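Local coordinates for OsmC-like protein (PDB 3CJE) that probably reduces organic hydroperoxides, as OsmC-family peroxidases do, and so would help protect the bacterium against oxidative stress, at residues 14-20 / 32-38. Sequence-based numbering, arbitrary orientation. Where two conformers were deposited one is given.
Sequences EVVFTCN and DVAMVKP
Opposite Val16, the 32-37 strand spends two residues, Val36 and Lys37, where regular pairing would allow one, and this antiparallel pair thereby illustrates the classic beta bulge. The amides of both residues converge on Val16 O: Val36 N at 2.8 Å and Lys37 N more weakly at 3.3 Å, while Val16 N is bonded to Lys37 O. Beyond the bulge regular pairing resumes, with Thr18 and Ala34, then Asn20 and Asp32, as doubly hydrogen-bonded pairs.

Lys37 CB lies near Glu14 O, and farther along Lys37 CG and Lys37 CD run beside the valine branch Val16 CG2, with Lys37 CD 3.7 Å from Val16 CG2. With CG anti to the carbonyl carbon (chi1 -57°) and the chain extended beyond it, the side chain passes Val16 and brings CE and NZ to Glu14. There Lys37 NZ forms a salt bridge with Glu14 OE1 at 3.2 Å, approaching from above the carboxylate plane; Lys114 holds the other oxygen, OE2, so the carboxylate is gripped by two cations.

The opposite face is apolar. Met35, a selenomethionine, lays CB over one face of the Phe17 ring, 3.9 Å from its centroid, a CH-pi contact joined by an oblique approach of SE, while Val33 CG1 fills in at the ring edge. Next along, Cys19 SG meets Val33 CG2 at 3.8 Å. Back on the Thr18 side, a water links Thr18 OG1 to Asp32 O.

The two strands form a beta hairpin within a five-stranded antiparallel sheet, flanked by strands 93-105 and 41-47. Helix 62-81 packs on the face bearing Phe17, Cys19 and Val33, through Leu63, Ile67 and Thr71, and Val15 touches Phe143 of the second subunit.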
ATOM      1  N   GLU A  14       5.986  18.339  -2.401  1.00 15.20           N
ATOM      2  CA  GLU A  14       4.994  17.278  -2.484  1.00 15.61           C
ATOM      3  C   GLU A  14       5.382  16.148  -3.421  1.00 16.74           C
ATOM      4  O   GLU A  14       6.014  16.353  -4.473  1.00 15.64           O
ATOM      5  CB  GLU A  14       3.662  17.844  -2.972  1.00 15.92           C
ATOM      6  CG  GLU A  14       2.994  18.769  -1.989  1.00 20.47           C
ATOM      7  CD  GLU A  14       1.617  19.253  -2.452  1.00 20.99           C
ATOM      8  OE1 GLU A  14       1.280  19.121  -3.666  1.00 27.86           O
ATOM      9  OE2 GLU A  14       0.905  19.739  -1.561  1.00 30.85           O
ATOM     10  N   VAL A  15       4.893  14.963  -3.071  1.00 14.35           N
ATOM     11  CA  VAL A  15       4.851  13.821  -3.951  1.00 14.68           C
ATOM     12  C   VAL A  15       3.361  13.521  -4.128  1.00 15.12           C
ATOM     13  O   VAL A  15       2.631  13.443  -3.139  1.00 15.13           O
ATOM     14  CB  VAL A  15       5.638  12.582  -3.402  1.00 15.05           C
ATOM     15  CG1 VAL A  15       5.345  11.334  -4.300  1.00 15.43           C
ATOM     16  CG2 VAL A  15       7.149  12.886  -3.296  1.00 15.46           C
ATOM     17  N   VAL A  16       2.894  13.415  -5.376  1.00 13.19           N
ATOM     18  CA  VAL A  16       1.455  13.283  -5.682  1.00 14.74           C
ATOM     19  C   VAL A  16       1.314  12.131  -6.648  1.00 14.46           C
ATOM     20  O   VAL A  16       1.941  12.116  -7.687  1.00 15.02           O
ATOM     21  CB  VAL A  16       0.830  14.558  -6.315  1.00 14.95           C
ATOM     22  CG1 VAL A  16      -0.629  14.336  -6.637  1.00 16.47           C
ATOM     23  CG2 VAL A  16       1.031  15.775  -5.380  1.00 15.83           C
ATOM     24  N   PHE A  17       0.483  11.159  -6.274  1.00 13.27           N
ATOM     25  CA  PHE A  17       0.080  10.084  -7.166  1.00 14.82           C
ATOM     26  C   PHE A  17      -1.429  10.091  -7.327  1.00 15.58           C
ATOM     27  O   PHE A  17      -2.179  10.423  -6.402  1.00 15.83           O
ATOM     28  CB  PHE A  17       0.494   8.712  -6.619  1.00 14.48           C
ATOM     29  CG  PHE A  17       1.917   8.330  -6.915  1.00 15.12           C
ATOM     30  CD1 PHE A  17       2.962   8.920  -6.247  1.00 14.09           C
ATOM     31  CD2 PHE A  17       2.221   7.383  -7.892  1.00 15.43           C
ATOM     32  CE1 PHE A  17       4.298   8.545  -6.530  1.00 15.79           C
ATOM     33  CE2 PHE A  17       3.575   7.011  -8.146  1.00 17.22           C
ATOM     34  CZ  PHE A  17       4.573   7.591  -7.475  1.00 17.76           C
ATOM     35  N   THR A  18      -1.847   9.697  -8.518  1.00 13.93           N
ATOM     36  CA  THR A  18      -3.240   9.419  -8.782  1.00 15.66           C
ATOM     37  C   THR A  18      -3.429   8.012  -9.343  1.00 15.68           C
ATOM     38  O   THR A  18      -2.504   7.411  -9.883  1.00 15.03           O
ATOM     39  CB  THR A  18      -3.826  10.415  -9.769  1.00 16.73           C
ATOM     40  OG1 THR A  18      -3.165  10.340 -11.054  1.00 17.85           O
ATOM     41  CG2 THR A  18      -3.719  11.856  -9.209  1.00 17.05           C
ATOM     42  N   CYS A  19      -4.657   7.527  -9.254  1.00 15.69           N
ATOM     43  CA  CYS A  19      -5.008   6.232  -9.835  1.00 13.30           C
ATOM     44  C   CYS A  19      -6.426   6.317 -10.303  1.00 17.22           C
ATOM     45  O   CYS A  19      -7.300   6.722  -9.537  1.00 18.46           O
ATOM     46  CB  CYS A  19      -4.871   5.152  -8.805  1.00 16.97           C
ATOM     47  SG  CYS A  19      -5.190   3.480  -9.455  1.00 18.55           S
ATOM     48  N   ASN A  20      -6.635   5.980 -11.564  1.00 16.92           N
ATOM     49  CA  ASN A  20      -7.966   5.832 -12.103  1.00 15.44           C
ATOM     50  C   ASN A  20      -8.195   4.361 -12.356  1.00 14.81           C
ATOM     51  O   ASN A  20      -7.526   3.749 -13.179  1.00 16.77           O
ATOM     52  CB  ASN A  20      -8.215   6.577 -13.380  1.00 17.62           C
ATOM     53  CG  ASN A  20      -9.703   6.470 -13.768  1.00 28.28           C
ATOM     54  OD1 ASN A  20     -10.568   6.872 -12.983  1.00 25.02           O
ATOM     55  ND2 ASN A  20      -9.995   5.803 -14.864  1.00 29.91           N
ATOM     56  N   ASP A  32      -4.890   2.630 -13.721  1.00 17.47           N
ATOM     57  CA  ASP A  32      -4.050   3.576 -14.429  1.00 16.77           C
ATOM     58  C   ASP A  32      -3.449   4.531 -13.400  1.00 16.61           C
ATOM     59  O   ASP A  32      -4.089   5.481 -12.962  1.00 16.41           O
ATOM     60  CB  ASP A  32      -4.896   4.354 -15.437  1.00 17.88           C
ATOM     61  CG  ASP A  32      -4.125   5.440 -16.181  1.00 32.26           C
ATOM     62  OD1 ASP A  32      -2.840   5.526 -16.124  1.00 32.66           O
ATOM     63  OD2 ASP A  32      -4.866   6.250 -16.826  1.00 40.70           O
ATOM     64  N   VAL A  33      -2.214   4.249 -12.993  1.00 16.11           N
ATOM     65  CA  VAL A  33      -1.520   5.036 -11.971  1.00 15.15           C
ATOM     66  C   VAL A  33      -0.637   6.073 -12.607  1.00 16.29           C
ATOM     67  O   VAL A  33      -0.008   5.830 -13.663  1.00 16.28           O
ATOM     68  CB  VAL A  33      -0.651   4.121 -11.047  1.00 16.65           C
ATOM     69  CG1 VAL A  33       0.118   4.930 -10.003  1.00 18.58           C
ATOM     70  CG2 VAL A  33      -1.513   3.048 -10.386  1.00 17.63           C
ATOM     71  N   ALA A  34      -0.644   7.274 -12.045  1.00 15.32           N
ATOM     72  CA  ALA A  34       0.297   8.291 -12.470  1.00 15.08           C
ATOM     73  C   ALA A  34       1.013   8.918 -11.284  1.00 16.95           C
ATOM     74  O   ALA A  34       0.372   9.242 -10.277  1.00 16.56           O
ATOM     75  CB  ALA A  34      -0.426   9.409 -13.217  1.00 16.60           C
HETATM   76  N   MSE A  35       2.329   9.097 -11.382  0.50 17.20           N
HETATM   77  CA  MSE A  35       3.003  10.069 -10.535  0.50 16.16           C
HETATM   78  C   MSE A  35       2.773  11.406 -11.221  0.50 16.31           C
HETATM   79  O   MSE A  35       3.000  11.546 -12.433  0.50 16.16           O
HETATM   80  CB  MSE A  35       4.508   9.811 -10.399  0.50 17.42           C
HETATM   81  CG  MSE A  35       5.129  10.713  -9.376  0.50 18.24           C
HETATM   82 SE   MSE A  35       7.020  10.330  -8.987  0.37 24.46          SE
HETATM   83  CE  MSE A  35       7.668  10.208 -10.814  0.50 22.35           C
ATOM     84  N   VAL A  36       2.306  12.386 -10.453  1.00 14.53           N
ATOM     85  CA  VAL A  36       2.022  13.725 -10.936  1.00 15.15           C
ATOM     86  C   VAL A  36       3.113  14.693 -10.486  1.00 16.32           C
ATOM     87  O   VAL A  36       3.577  15.532 -11.274  1.00 18.53           O
ATOM     88  CB  VAL A  36       0.621  14.203 -10.465  1.00 17.32           C
ATOM     89  CG1 VAL A  36       0.371  15.608 -10.989  1.00 22.15           C
ATOM     90  CG2 VAL A  36      -0.457  13.229 -10.984  1.00 19.76           C
ATOM     91  N   LYS A  37       3.527  14.584  -9.229  1.00 16.68           N
ATOM     92  CA  LYS A  37       4.682  15.305  -8.708  1.00 18.44           C
ATOM     93  C   LYS A  37       5.561  14.307  -7.979  1.00 17.20           C
ATOM     94  O   LYS A  37       5.045  13.411  -7.315  1.00 15.36           O
ATOM     95  CB  LYS A  37       4.249  16.396  -7.722  1.00 18.57           C
ATOM     96  CG  LYS A  37       3.288  17.413  -8.257  1.00 23.46           C
ATOM     97  CD  LYS A  37       2.997  18.415  -7.116  1.00 30.57           C
ATOM     98  CE  LYS A  37       1.920  19.448  -7.425  1.00 43.15           C
ATOM     99  NZ  LYS A  37       1.989  20.567  -6.404  1.00 46.86           N
ATOM    100  N   PRO A  38       6.901  14.488  -8.029  1.00 15.45           N
ATOM    101  CA  PRO A  38       7.642  15.626  -8.629  1.00 16.84           C
ATOM    102  C   PRO A  38       7.708  15.716 -10.164  1.00 15.90           C
ATOM    103  O   PRO A  38       8.006  16.786 -10.708  1.00 16.28           O
ATOM    104  CB  PRO A  38       9.056  15.428  -8.096  1.00 15.41           C
ATOM    105  CG  PRO A  38       8.984  14.530  -7.006  1.00 23.49           C
ATOM    106  CD  PRO A  38       7.812  13.637  -7.247  1.00 15.75           C
TER
HETATM  107  O   HOH W   1      -4.099   8.338 -12.734  1.00 20.35           O